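PDB 2QYB: membrane protein, putative from Geobacter sulfurreducens PCA, which is of uncertain function but probably belongs to the sodium:solute symporter family, with phosphatase activity also proposed, and is represented here by its GAF domain. Local coordinates for residues F110-I115 against S127-T132; L49-Y54 against G64-P69; E72-E77 against M93-T98. All coordinates share one frame; numbering follows the deposited sequence.

Interaction 1. Residues F110-I115 against S127-T132; sequences FAHIPI and SVFSRT
Phe129 tips its ring across to the neighbouring strand and brings CD1 to 3.4 Å from Phe110 CB. The first torsion puts it there: CG stands anti to the carbonyl carbon (chi1 -53°), and the ring leans over toward Phe110 and His112. The Phe110 ring itself heads away from strand 127-130, into an edge-to-face pairing with Tyr74. The two phenyl rings meet obliquely, planes 31° apart and centroids 6.0 Å from each other. At its tip the Phe129 ring brings CZ to 4.0 Å from His112 NE2, and here the planes stand almost perpendicular, at 82°. Trimmed to an alanine, position Phe129 would probably open a gap in this aromatic cluster, leaving the His112 imidazole and the Phe110 CB without their shared neighbour. The strands are the antiparallel hairpin 109-115/124-130 of the GAF domain sheet. Phe110 with Phe129 and His112 with Ser127 are non-hydrogen-bonded pairs on the face that carries helix 74-81. Between them lies the hydrogen-bonded pair Ala111 and Val128, with Ala111 N to Val128 O at 3.0 Å and Val128 N to Ala111 O at 2.9 Å. Their side chains point to the opposite face, where Val128 CG2 lies 3.9 Å from Ala111 CB. Ile113 CD1 approaches that same methyl more loosely, and Leu145 and Ala149 of helix 139-158 pack against Ile113.

Interaction 2. Residues L49-Y54 against G64-P69; sequences LRVRSY and GKDWEP
Leu49 and Trp67 form one antiparallel, hydrogen-bonded bridge, which fastens the loop 64-69 to strand 49-56, an outermost strand of the sheet. Leu49 N reaches Trp67 O at 2.7 Å, and Trp67 N returns to Leu49 O at 2.9 Å.

The polar side-chain work falls to Asp66, whose two oxygens have separate jobs. OD1 accepts from the backbone, with Val51 N at 2.9 Å in a nearly straight bond that comes from above the carboxylate plane. OD2 makes a salt bridge with Arg50, NE to OD2 being 2.7 Å, though as a hydrogen bond this one is bent and weak. Arg50 gets there by folding at chi2 and chi3 (-82° and -38°), which curls its chain back to Asp66; guanidinium and carboxylate planes end up 48° apart. A water accepts from Arg50 NH1 at 2.9 Å and sits 2.7 Å from Val51 O, close to Asp66 OD1 as well.

Van der Waals contact is thin: Val51 CG2 lies against the carbonyl oxygen of Gly64, 3.4 Å from that O, and the one apolar pair is Leu49 CD1 with Pro69 CB, at 4.5 Å.

Over one face of the Arg50 guanidinium lies Arg52 NH1, which is itself salt-bridged to Asp17 of the second subunit. Asp66 thus probably offsets part of the positive charge gathered at this subunit boundary, while its grip on a main-chain N-H ties the loop to the strand's main chain as well as to its arginine side chain.

Interaction 3. Residues E72-E77 against M93-T98; sequences ETYIGE and MTKPLT
Lys95 lays the aliphatic end of its side chain over one face of the Tyr74 ring, CE standing 4.0 Å above the plane and shifted toward the rim. The two side chains slide past each other in opposite directions, and Lys95 CD comes to 3.8 Å from Tyr74 CE2 on the way. Beyond the ring the lysine reaches the main chain: NZ meets Glu72 O at 3.1 Å, approaching from above the carbonyl plane, 37° out of it. The chain runs extended as far as CE and turns only at its last torsion (chi4 -62°), which swings the ammonium group toward that carbonyl. A cation-pi attraction adds little, because NZ is 5.8 Å from the ring centroid; the hydrocarbon part of the lysine does the covering.

Met93, a selenomethionine in this crystal, comes to the hydroxyl end of Tyr74, with CG 4.0 Å from Tyr74 OH. The exact position of its terminal methyl against the ring is doubtful. Its side chain also packs on Phe110 and Val87; Tyr74 touches Val87 too, and both side chains thus lie against the sheet.

The loop that supplies the Glu72 carbonyl turns straight into helix 74-81. Thr73 is the N-cap, and its OG1 accepts from Gly76 N at 3.0 Å, so the first turn is closed by a side chain as well as by the backbone bond from Glu77 N to Thr73 O. On the other segment, Lys95 holds the N-cap position of helix 96-104. Two helix starts are thus joined through a lysine and a tyrosine at the surface of the GAF domain, on the face of its antiparallel sheet covered by helix 74-81.

Overall arrangement
All three contacts belong to one GAF domain, whose antiparallel sheet has strand order 2-1-5-4-3. Interaction 1 is the buried hairpin in its interior; interaction 2 lies at an outer strand of the same sheet. Their centres are 13 Å apart and their nearest atoms about 6 Å, without touching. Interaction 3 is also 13 Å from interaction 1 between centres, but these two do meet: Ser127 OG packs on Ile75 CD1 at 3.6 Å, and His112 CD2 on Ile75 CG1 at 3.9 Å. Interactions 2 and 3, with centres 16 Å apart, are linked by the chain running from loop 64-69 into helix 74-81. Of the three, interaction 2 alone reaches the second subunit.

Interaction 1. Residues F110-I115 against S127-T132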
ATOM      1  N   PHE A 110     -22.226   2.321   5.437  1.00 34.39           N
ATOM      2  CA  PHE A 110     -21.215   1.343   5.008  1.00 34.42           C
ATOM      3  C   PHE A 110     -21.784   0.173   4.245  1.00 33.79           C
ATOM      4  O   PHE A 110     -22.992  -0.026   4.217  1.00 34.02           O
ATOM      5  CB  PHE A 110     -20.316   0.848   6.181  1.00 35.28           C
ATOM      6  CG  PHE A 110     -21.023  -0.034   7.164  1.00 36.49           C
ATOM      7  CD1 PHE A 110     -21.119  -1.403   6.945  1.00 36.64           C
ATOM      8  CD2 PHE A 110     -21.606   0.506   8.296  1.00 35.07           C
ATOM      9  CE1 PHE A 110     -21.798  -2.222   7.839  1.00 37.64           C
ATOM     10  CE2 PHE A 110     -22.262  -0.304   9.202  1.00 35.62           C
ATOM     11  CZ  PHE A 110     -22.359  -1.676   8.973  1.00 36.57           C
ATOM     12  N   ALA A 111     -20.895  -0.592   3.613  1.00 33.00           N
ATOM     13  CA  ALA A 111     -21.281  -1.776   2.807  1.00 32.48           C
ATOM     14  C   ALA A 111     -20.162  -2.818   2.797  1.00 31.97           C
ATOM     15  O   ALA A 111     -18.991  -2.457   2.822  1.00 31.89           O
ATOM     16  CB  ALA A 111     -21.632  -1.372   1.377  1.00 31.70           C
ATOM     17  N   HIS A 112     -20.547  -4.100   2.816  1.00 31.71           N
ATOM     18  CA  HIS A 112     -19.631  -5.223   2.627  1.00 30.70           C
ATOM     19  C   HIS A 112     -20.065  -6.053   1.423  1.00 29.49           C
ATOM     20  O   HIS A 112     -21.188  -6.515   1.366  1.00 28.17           O
ATOM     21  CB  HIS A 112     -19.547  -6.083   3.895  1.00 30.64           C
ATOM     22  CG  HIS A 112     -18.996  -5.352   5.077  1.00 31.32           C
ATOM     23  ND1 HIS A 112     -19.778  -4.923   6.134  1.00 35.39           N
ATOM     24  CD2 HIS A 112     -17.736  -4.969   5.366  1.00 31.82           C
ATOM     25  CE1 HIS A 112     -19.017  -4.314   7.027  1.00 35.17           C
ATOM     26  NE2 HIS A 112     -17.771  -4.334   6.588  1.00 34.70           N
ATOM     27  N   ILE A 113     -19.138  -6.255   0.482  1.00 29.42           N
ATOM     28  CA  ILE A 113     -19.422  -6.842  -0.812  1.00 29.27           C
ATOM     29  C   ILE A 113     -18.509  -8.015  -1.017  1.00 29.82           C
ATOM     30  O   ILE A 113     -17.286  -7.854  -1.011  1.00 30.18           O
ATOM     31  CB  ILE A 113     -19.190  -5.835  -1.962  1.00 29.60           C
ATOM     32  CG1 ILE A 113     -20.027  -4.556  -1.735  1.00 29.93           C
ATOM     33  CG2 ILE A 113     -19.466  -6.499  -3.351  1.00 28.03           C
ATOM     34  CD1 ILE A 113     -19.129  -3.390  -1.367  1.00 31.23           C
ATOM     35  N   PRO A 114     -19.087  -9.207  -1.233  1.00 30.23           N
ATOM     36  CA  PRO A 114     -18.250 -10.384  -1.444  1.00 30.59           C
ATOM     37  C   PRO A 114     -17.410 -10.266  -2.703  1.00 31.22           C
ATOM     38  O   PRO A 114     -17.824  -9.618  -3.704  1.00 31.09           O
ATOM     39  CB  PRO A 114     -19.267 -11.530  -1.567  1.00 31.20           C
ATOM     40  CG  PRO A 114     -20.495 -11.040  -0.955  1.00 30.26           C
ATOM     41  CD  PRO A 114     -20.511  -9.554  -1.304  1.00 29.86           C
ATOM     42  N   ILE A 115     -16.214 -10.837  -2.636  1.00 32.03           N
ATOM     43  CA  ILE A 115     -15.300 -10.840  -3.781  1.00 32.58           C
ATOM     44  C   ILE A 115     -15.251 -12.302  -4.259  1.00 34.35           C
ATOM     45  O   ILE A 115     -14.736 -13.191  -3.572  1.00 34.40           O
ATOM     46  CB  ILE A 115     -13.924 -10.295  -3.430  1.00 32.01           C
ATOM     47  CG1 ILE A 115     -13.980  -8.816  -3.060  1.00 29.85           C
ATOM     48  CG2 ILE A 115     -12.928 -10.514  -4.597  1.00 31.94           C
ATOM     49  CD1 ILE A 115     -12.596  -8.307  -2.552  1.00 30.96           C
ATOM     50  N   SER A 127     -14.997  -3.915   1.621  1.00 27.82           N
ATOM     51  CA  SER A 127     -15.752  -3.153   2.630  1.00 28.77           C
ATOM     52  C   SER A 127     -15.560  -1.681   2.355  1.00 29.05           C
ATOM     53  O   SER A 127     -14.435  -1.251   2.152  1.00 28.54           O
ATOM     54  CB  SER A 127     -15.238  -3.438   4.057  1.00 28.25           C
ATOM     55  OG  SER A 127     -15.080  -4.845   4.308  1.00 29.99           O
ATOM     56  N   VAL A 128     -16.626  -0.894   2.383  1.00 30.46           N
ATOM     57  CA  VAL A 128     -16.515   0.553   2.119  1.00 31.09           C
ATOM     58  C   VAL A 128     -17.341   1.395   3.084  1.00 32.37           C
ATOM     59  O   VAL A 128     -18.433   1.031   3.481  1.00 33.08           O
ATOM     60  CB  VAL A 128     -16.943   0.879   0.667  1.00 31.22           C
ATOM     61  CG1 VAL A 128     -16.088   0.088  -0.314  1.00 32.74           C
ATOM     62  CG2 VAL A 128     -18.414   0.529   0.426  1.00 32.41           C
ATOM     63  N   PHE A 129     -16.832   2.570   3.404  1.00 33.38           N
ATOM     64  CA  PHE A 129     -17.386   3.391   4.481  1.00 33.61           C
ATOM     65  C   PHE A 129     -17.388   4.848   4.069  1.00 33.53           C
ATOM     66  O   PHE A 129     -16.427   5.327   3.540  1.00 34.53           O
ATOM     67  CB  PHE A 129     -16.507   3.246   5.720  1.00 32.24           C
ATOM     68  CG  PHE A 129     -16.282   1.834   6.136  1.00 33.31           C
ATOM     69  CD1 PHE A 129     -17.090   1.250   7.163  1.00 33.33           C
ATOM     70  CD2 PHE A 129     -15.262   1.070   5.538  1.00 30.33           C
ATOM     71  CE1 PHE A 129     -16.887  -0.041   7.564  1.00 29.40           C
ATOM     72  CE2 PHE A 129     -15.064  -0.216   5.930  1.00 29.68           C
ATOM     73  CZ  PHE A 129     -15.875  -0.792   6.942  1.00 30.19           C
ATOM     74  N   SER A 130     -18.477   5.536   4.302  1.00 35.08           N
ATOM     75  CA  SER A 130     -18.514   6.988   4.198  1.00 36.31           C
ATOM     76  C   SER A 130     -18.676   7.610   5.608  1.00 37.05           C
ATOM     77  O   SER A 130     -19.568   7.253   6.334  1.00 35.59           O
ATOM     78  CB  SER A 130     -19.676   7.417   3.305  1.00 35.66           C
ATOM     79  OG  SER A 130     -19.848   8.821   3.314  1.00 34.32           O
ATOM     80  N   ARG A 131     -17.765   8.514   5.967  1.00 38.83           N
ATOM     81  CA  ARG A 131     -17.958   9.460   7.071  1.00 40.74           C
ATOM     82  C   ARG A 131     -18.646  10.758   6.597  1.00 41.40           C
ATOM     83  O   ARG A 131     -18.709  11.753   7.342  1.00 41.16           O
ATOM     84  CB  ARG A 131     -16.607   9.778   7.735  1.00 40.36           C
ATOM     85  CG  ARG A 131     -16.040   8.569   8.447  1.00 42.82           C
ATOM     86  CD  ARG A 131     -14.771   8.856   9.182  1.00 43.75           C
ATOM     87  NE  ARG A 131     -13.687   9.015   8.225  1.00 47.51           N
ATOM     88  CZ  ARG A 131     -12.808   8.070   7.885  1.00 49.13           C
ATOM     89  NH1 ARG A 131     -12.849   6.859   8.454  1.00 49.33           N
ATOM     90  NH2 ARG A 131     -11.854   8.364   6.983  1.00 49.41           N
ATOM     91  N   THR A 132     -19.181  10.730   5.374  1.00 42.39           N
ATOM     92  CA  THR A 132     -19.553  11.968   4.639  1.00 42.99           C
ATOM     93  C   THR A 132     -21.084  12.026   4.436  1.00 43.67           C
ATOM     94  O   THR A 132     -21.681  13.065   4.678  1.00 44.64           O
ATOM     95  CB  THR A 132     -18.789  12.089   3.231  1.00 43.70           C
ATOM     96  OG1 THR A 132     -17.367  11.878   3.386  1.00 43.50           O
ATOM     97  CG2 THR A 132     -19.047  13.461   2.539  1.00 42.31           C
TER

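Interaction 2. Residues L49-Y54 against G64-P69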
ATOM      1  N   LEU A  49      -9.941 -13.713   7.140  1.00 35.83           N
ATOM      2  CA  LEU A  49     -10.026 -12.552   6.236  1.00 35.75           C
ATOM      3  C   LEU A  49      -8.990 -11.498   6.636  1.00 34.87           C
ATOM      4  O   LEU A  49      -9.181 -10.731   7.587  1.00 34.81           O
ATOM      5  CB  LEU A  49     -11.429 -11.936   6.235  1.00 35.72           C
ATOM      6  CG  LEU A  49     -12.500 -12.656   5.404  1.00 37.04           C
ATOM      7  CD1 LEU A  49     -13.858 -12.053   5.699  1.00 35.25           C
ATOM      8  CD2 LEU A  49     -12.195 -12.587   3.889  1.00 37.61           C
ATOM      9  N   ARG A  50      -7.877 -11.504   5.908  1.00 34.50           N
ATOM     10  CA  ARG A  50      -6.757 -10.652   6.174  1.00 34.04           C
ATOM     11  C   ARG A  50      -6.874  -9.379   5.348  1.00 33.77           C
ATOM     12  O   ARG A  50      -7.097  -9.442   4.128  1.00 32.84           O
ATOM     13  CB  ARG A  50      -5.462 -11.376   5.789  1.00 35.07           C
ATOM     14  CG  ARG A  50      -5.128 -12.653   6.591  1.00 38.42           C
ATOM     15  CD  ARG A  50      -4.470 -12.403   7.939  1.00 42.35           C
ATOM     16  NE  ARG A  50      -3.513 -11.291   7.892  1.00 45.15           N
ATOM     17  CZ  ARG A  50      -2.189 -11.369   7.670  1.00 46.50           C
ATOM     18  NH1 ARG A  50      -1.473 -10.244   7.631  1.00 46.18           N
ATOM     19  NH2 ARG A  50      -1.568 -12.532   7.466  1.00 46.13           N
ATOM     20  N   VAL A  51      -6.653  -8.239   6.000  1.00 32.95           N
ATOM     21  CA  VAL A  51      -6.480  -6.961   5.291  1.00 32.25           C
ATOM     22  C   VAL A  51      -5.260  -6.967   4.357  1.00 32.85           C
ATOM     23  O   VAL A  51      -4.094  -7.141   4.796  1.00 32.07           O
ATOM     24  CB  VAL A  51      -6.323  -5.772   6.241  1.00 31.63           C
ATOM     25  CG1 VAL A  51      -6.118  -4.498   5.427  1.00 29.96           C
ATOM     26  CG2 VAL A  51      -7.537  -5.689   7.187  1.00 29.37           C
ATOM     27  N   ARG A  52      -5.557  -6.818   3.055  1.00 32.29           N
ATOM     28  CA  ARG A  52      -4.524  -6.836   2.016  1.00 30.96           C
ATOM     29  C   ARG A  52      -4.414  -5.518   1.250  1.00 30.00           C
ATOM     30  O   ARG A  52      -3.441  -5.298   0.587  1.00 30.67           O
ATOM     31  CB  ARG A  52      -4.791  -7.992   1.046  1.00 30.27           C
ATOM     32  CG  ARG A  52      -4.749  -9.378   1.695  1.00 29.16           C
ATOM     33  CD  ARG A  52      -3.528  -9.544   2.618  1.00 29.56           C
ATOM     34  NE  ARG A  52      -3.232 -10.931   2.909  1.00 27.07           N
ATOM     35  CZ  ARG A  52      -2.180 -11.344   3.594  1.00 28.74           C
ATOM     36  NH1 ARG A  52      -1.312 -10.469   4.058  1.00 31.32           N
ATOM     37  NH2 ARG A  52      -1.984 -12.641   3.816  1.00 30.80           N
ATOM     38  N   SER A  53      -5.400  -4.651   1.337  1.00 29.41           N
ATOM     39  CA  SER A  53      -5.356  -3.397   0.638  1.00 29.56           C
ATOM     40  C   SER A  53      -6.364  -2.476   1.254  1.00 30.23           C
ATOM     41  O   SER A  53      -7.365  -2.909   1.739  1.00 30.74           O
ATOM     42  CB  SER A  53      -5.691  -3.612  -0.847  1.00 29.14           C
ATOM     43  OG  SER A  53      -5.701  -2.383  -1.543  1.00 29.19           O
ATOM     44  N   TYR A  54      -6.106  -1.188   1.220  1.00 32.71           N
ATOM     45  CA  TYR A  54      -7.034  -0.203   1.802  1.00 34.08           C
ATOM     46  C   TYR A  54      -6.678   1.199   1.305  1.00 33.80           C
ATOM     47  O   TYR A  54      -5.549   1.452   0.932  1.00 33.25           O
ATOM     48  CB  TYR A  54      -6.979  -0.262   3.331  1.00 35.22           C
ATOM     49  CG  TYR A  54      -5.738   0.327   3.876  1.00 36.21           C
ATOM     50  CD1 TYR A  54      -4.661  -0.468   4.268  1.00 38.01           C
ATOM     51  CD2 TYR A  54      -5.624   1.708   3.974  1.00 38.67           C
ATOM     52  CE1 TYR A  54      -3.490   0.131   4.757  1.00 39.88           C
ATOM     53  CE2 TYR A  54      -4.495   2.301   4.434  1.00 38.92           C
ATOM     54  CZ  TYR A  54      -3.435   1.528   4.826  1.00 38.43           C
ATOM     55  OH  TYR A  54      -2.355   2.220   5.295  1.00 40.90           O
ATOM     56  N   GLY A  64     -10.645  -1.681  10.662  1.00 44.76           N
ATOM     57  CA  GLY A  64      -9.321  -2.066  10.123  1.00 44.97           C
ATOM     58  C   GLY A  64      -8.633  -3.416  10.416  1.00 45.19           C
ATOM     59  O   GLY A  64      -7.448  -3.635   9.951  1.00 45.21           O
ATOM     60  N   LYS A  65      -9.299  -4.314  11.161  1.00 43.95           N
ATOM     61  CA  LYS A  65      -8.622  -5.542  11.626  1.00 44.07           C
ATOM     62  C   LYS A  65      -8.811  -6.768  10.713  1.00 44.32           C
ATOM     63  O   LYS A  65      -9.592  -6.758   9.799  1.00 43.41           O
ATOM     64  CB  LYS A  65      -9.062  -5.879  13.052  1.00 43.69           C
ATOM     65  CG  LYS A  65      -8.710  -4.781  14.053  1.00 44.26           C
ATOM     66  CD  LYS A  65      -9.588  -4.816  15.283  1.00 43.63           C
ATOM     67  CE  LYS A  65      -9.168  -3.758  16.291  1.00 43.88           C
ATOM     68  NZ  LYS A  65      -9.206  -4.274  17.700  1.00 44.05           N
ATOM     69  N   ASP A  66      -8.095  -7.843  11.009  1.00 45.17           N
ATOM     70  CA  ASP A  66      -8.333  -9.113  10.367  1.00 46.33           C
ATOM     71  C   ASP A  66      -9.529  -9.836  11.006  1.00 46.99           C
ATOM     72  O   ASP A  66      -9.733  -9.723  12.219  1.00 47.14           O
ATOM     73  CB  ASP A  66      -7.056  -9.953  10.457  1.00 46.39           C
ATOM     74  CG  ASP A  66      -5.916  -9.370   9.627  1.00 45.13           C
ATOM     75  OD1 ASP A  66      -6.146  -8.452   8.799  1.00 40.94           O
ATOM     76  OD2 ASP A  66      -4.786  -9.849   9.815  1.00 43.74           O
ATOM     77  N   TRP A  67     -10.329 -10.549  10.202  1.00 47.71           N
ATOM     78  CA  TRP A  67     -11.531 -11.231  10.722  1.00 48.41           C
ATOM     79  C   TRP A  67     -11.641 -12.723  10.386  1.00 49.32           C
ATOM     80  O   TRP A  67     -11.618 -13.142   9.210  1.00 48.22           O
ATOM     81  CB  TRP A  67     -12.814 -10.484  10.287  1.00 49.83           C
ATOM     82  CG  TRP A  67     -12.856  -9.136  10.929  1.00 51.66           C
ATOM     83  CD1 TRP A  67     -12.322  -7.986  10.436  1.00 52.54           C
ATOM     84  CD2 TRP A  67     -13.357  -8.815  12.241  1.00 52.50           C
ATOM     85  NE1 TRP A  67     -12.487  -6.968  11.322  1.00 53.17           N
ATOM     86  CE2 TRP A  67     -13.134  -7.436  12.439  1.00 52.86           C
ATOM     87  CE3 TRP A  67     -13.995  -9.555  13.251  1.00 52.80           C
ATOM     88  CZ2 TRP A  67     -13.492  -6.766  13.631  1.00 52.53           C
ATOM     89  CZ3 TRP A  67     -14.387  -8.882  14.435  1.00 52.96           C
ATOM     90  CH2 TRP A  67     -14.124  -7.498  14.610  1.00 51.98           C
ATOM     91  N   GLU A  68     -11.755 -13.527  11.446  1.00 50.19           N
ATOM     92  CA  GLU A  68     -12.355 -14.860  11.336  1.00 50.87           C
ATOM     93  C   GLU A  68     -13.851 -14.665  11.028  1.00 50.88           C
ATOM     94  O   GLU A  68     -14.613 -14.095  11.848  1.00 50.32           O
ATOM     95  CB  GLU A  68     -12.186 -15.668  12.613  1.00 50.85           C
ATOM     96  CG  GLU A  68     -10.729 -15.797  13.064  1.00 52.54           C
ATOM     97  CD  GLU A  68     -10.506 -16.856  14.140  1.00 51.56           C
ATOM     98  OE1 GLU A  68     -11.482 -17.331  14.769  1.00 52.70           O
ATOM     99  OE2 GLU A  68      -9.332 -17.200  14.347  1.00 52.67           O
ATOM    100  N   PRO A  69     -14.277 -15.130   9.838  1.00 50.91           N
ATOM    101  CA  PRO A  69     -15.657 -14.871   9.448  1.00 50.88           C
ATOM    102  C   PRO A  69     -16.639 -15.566  10.401  1.00 50.95           C
ATOM    103  O   PRO A  69     -16.422 -16.714  10.812  1.00 50.62           O
ATOM    104  CB  PRO A  69     -15.737 -15.405   8.014  1.00 50.62           C
ATOM    105  CG  PRO A  69     -14.633 -16.360   7.901  1.00 50.76           C
ATOM    106  CD  PRO A  69     -13.549 -15.926   8.836  1.00 50.27           C
TER
HETATM  107  O   HOH W   1      -3.505  -8.196   7.227  1.00 52.31           O

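Interaction 3. Residues E72-E77 against M93-T98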
ATOM      1  N   GLU A  72     -22.277 -13.510  13.395  1.00 50.27           N
ATOM      2  CA  GLU A  72     -22.552 -12.379  14.312  1.00 49.96           C
ATOM      3  C   GLU A  72     -22.004 -10.987  13.894  1.00 49.26           C
ATOM      4  O   GLU A  72     -22.308  -9.977  14.542  1.00 48.97           O
ATOM      5  CB  GLU A  72     -22.066 -12.694  15.745  1.00 50.49           C
ATOM      6  CG  GLU A  72     -22.830 -13.825  16.463  1.00 51.27           C
ATOM      7  CD  GLU A  72     -22.280 -15.230  16.157  1.00 53.28           C
ATOM      8  OE1 GLU A  72     -21.189 -15.367  15.512  1.00 52.36           O
ATOM      9  OE2 GLU A  72     -22.960 -16.196  16.570  1.00 53.73           O
ATOM     10  N   THR A  73     -21.201 -10.930  12.839  1.00 48.37           N
ATOM     11  CA  THR A  73     -20.755  -9.661  12.288  1.00 47.84           C
ATOM     12  C   THR A  73     -21.377  -9.467  10.906  1.00 47.18           C
ATOM     13  O   THR A  73     -21.680 -10.441  10.240  1.00 46.48           O
ATOM     14  CB  THR A  73     -19.196  -9.639  12.174  1.00 48.27           C
ATOM     15  OG1 THR A  73     -18.778 -10.698  11.311  1.00 44.78           O
ATOM     16  CG2 THR A  73     -18.510  -9.801  13.595  1.00 47.83           C
ATOM     17  N   TYR A  74     -21.527  -8.211  10.460  1.00 46.80           N
ATOM     18  CA  TYR A  74     -22.039  -7.924   9.097  1.00 46.22           C
ATOM     19  C   TYR A  74     -21.095  -8.450   8.019  1.00 45.13           C
ATOM     20  O   TYR A  74     -21.530  -8.956   7.015  1.00 44.04           O
ATOM     21  CB  TYR A  74     -22.206  -6.428   8.847  1.00 46.72           C
ATOM     22  CG  TYR A  74     -23.228  -5.709   9.680  1.00 47.08           C
ATOM     23  CD1 TYR A  74     -24.580  -5.753   9.363  1.00 47.76           C
ATOM     24  CD2 TYR A  74     -22.837  -4.924  10.752  1.00 47.88           C
ATOM     25  CE1 TYR A  74     -25.536  -5.067  10.124  1.00 46.40           C
ATOM     26  CE2 TYR A  74     -23.782  -4.242  11.512  1.00 48.73           C
ATOM     27  CZ  TYR A  74     -25.134  -4.319  11.192  1.00 47.49           C
ATOM     28  OH  TYR A  74     -26.060  -3.627  11.957  1.00 48.51           O
ATOM     29  N   ILE A  75     -19.798  -8.290   8.247  1.00 44.89           N
ATOM     30  CA  ILE A  75     -18.767  -8.748   7.330  1.00 44.95           C
ATOM     31  C   ILE A  75     -18.663 -10.288   7.234  1.00 44.82           C
ATOM     32  O   ILE A  75     -18.497 -10.853   6.160  1.00 44.23           O
ATOM     33  CB  ILE A  75     -17.402  -8.138   7.719  1.00 44.98           C
ATOM     34  CG1 ILE A  75     -16.379  -8.374   6.607  1.00 43.34           C
ATOM     35  CG2 ILE A  75     -16.919  -8.688   9.101  1.00 45.03           C
ATOM     36  CD1 ILE A  75     -15.164  -7.531   6.758  1.00 45.20           C
ATOM     37  N   GLY A  76     -18.796 -10.968   8.357  1.00 45.39           N
ATOM     38  CA  GLY A  76     -18.868 -12.430   8.359  1.00 45.50           C
ATOM     39  C   GLY A  76     -20.118 -12.940   7.665  1.00 45.69           C
ATOM     40  O   GLY A  76     -20.092 -13.983   7.010  1.00 45.82           O
ATOM     41  N   GLU A  77     -21.213 -12.203   7.815  1.00 45.67           N
ATOM     42  CA  GLU A  77     -22.475 -12.599   7.218  1.00 45.21           C
ATOM     43  C   GLU A  77     -22.405 -12.418   5.708  1.00 44.52           C
ATOM     44  O   GLU A  77     -22.916 -13.235   4.967  1.00 44.43           O
ATOM     45  CB  GLU A  77     -23.653 -11.809   7.831  1.00 46.27           C
ATOM     46  CG  GLU A  77     -25.062 -12.037   7.163  1.00 47.45           C
ATOM     47  CD  GLU A  77     -25.462 -13.510   7.073  1.00 51.90           C
ATOM     48  OE1 GLU A  77     -24.822 -14.326   7.769  1.00 57.93           O
ATOM     49  OE2 GLU A  77     -26.405 -13.864   6.314  1.00 52.44           O
HETATM   50  N   MSE A  93     -28.980   1.351  13.016  1.00 38.42           N
HETATM   51  CA  MSE A  93     -28.501  -0.010  13.276  1.00 37.75           C
HETATM   52  C   MSE A  93     -29.075  -0.577  14.547  1.00 38.81           C
HETATM   53  O   MSE A  93     -29.327   0.150  15.510  1.00 39.09           O
HETATM   54  CB  MSE A  93     -26.995   0.011  13.461  1.00 38.35           C
HETATM   55  CG  MSE A  93     -26.207   0.367  12.229  1.00 36.93           C
HETATM   56 SE   MSE A  93     -24.355   0.581  12.724  0.60 34.98          SE
HETATM   57  CE  MSE A  93     -23.897  -1.293  12.727  1.00 30.58           C
ATOM     58  N   THR A  94     -29.231  -1.894  14.564  1.00 39.79           N
ATOM     59  CA  THR A  94     -29.766  -2.599  15.717  1.00 40.44           C
ATOM     60  C   THR A  94     -28.678  -3.197  16.673  1.00 40.67           C
ATOM     61  O   THR A  94     -29.029  -3.806  17.678  1.00 40.85           O
ATOM     62  CB  THR A  94     -30.719  -3.735  15.240  1.00 41.11           C
ATOM     63  OG1 THR A  94     -29.965  -4.712  14.522  1.00 42.70           O
ATOM     64  CG2 THR A  94     -31.808  -3.179  14.308  1.00 40.29           C
ATOM     65  N   LYS A  95     -27.390  -3.038  16.360  1.00 39.90           N
ATOM     66  CA  LYS A  95     -26.331  -3.476  17.252  1.00 39.30           C
ATOM     67  C   LYS A  95     -25.861  -2.250  18.035  1.00 38.91           C
ATOM     68  O   LYS A  95     -25.180  -1.370  17.500  1.00 38.49           O
ATOM     69  CB  LYS A  95     -25.177  -4.056  16.461  1.00 39.98           C
ATOM     70  CG  LYS A  95     -25.368  -5.480  16.006  1.00 39.25           C
ATOM     71  CD  LYS A  95     -24.384  -5.834  14.910  1.00 39.33           C
ATOM     72  CE  LYS A  95     -24.801  -7.145  14.203  1.00 39.17           C
ATOM     73  NZ  LYS A  95     -24.816  -8.311  15.154  1.00 38.79           N
ATOM     74  N   PRO A  96     -26.264  -2.162  19.304  1.00 38.31           N
ATOM     75  CA  PRO A  96     -26.088  -0.862  19.942  1.00 37.77           C
ATOM     76  C   PRO A  96     -24.648  -0.455  20.273  1.00 37.35           C
ATOM     77  O   PRO A  96     -24.309   0.709  20.110  1.00 36.97           O
ATOM     78  CB  PRO A  96     -26.978  -0.946  21.191  1.00 37.96           C
ATOM     79  CG  PRO A  96     -27.284  -2.415  21.406  1.00 37.84           C
ATOM     80  CD  PRO A  96     -26.942  -3.156  20.158  1.00 37.76           C
ATOM     81  N   LEU A  97     -23.806  -1.375  20.730  1.00 37.30           N
ATOM     82  CA  LEU A  97     -22.406  -1.020  21.000  1.00 37.02           C
ATOM     83  C   LEU A  97     -21.623  -0.760  19.711  1.00 36.44           C
ATOM     84  O   LEU A  97     -20.878   0.198  19.612  1.00 35.76           O
ATOM     85  CB  LEU A  97     -21.695  -2.113  21.816  1.00 37.09           C
ATOM     86  CG  LEU A  97     -20.216  -1.749  22.007  1.00 37.16           C
ATOM     87  CD1 LEU A  97     -20.080  -0.533  22.995  1.00 33.42           C
ATOM     88  CD2 LEU A  97     -19.447  -2.946  22.431  1.00 37.43           C
ATOM     89  N   THR A  98     -21.784  -1.652  18.751  1.00 36.81           N
ATOM     90  CA  THR A  98     -21.171  -1.524  17.457  1.00 37.97           C
ATOM     91  C   THR A  98     -21.584  -0.183  16.836  1.00 38.61           C
ATOM     92  O   THR A  98     -20.733   0.614  16.465  1.00 38.37           O
ATOM     93  CB  THR A  98     -21.592  -2.715  16.546  1.00 38.45           C
ATOM     94  OG1 THR A  98     -21.325  -3.967  17.213  1.00 38.58           O
ATOM     95  CG2 THR A  98     -20.899  -2.656  15.185  1.00 36.95           C
TER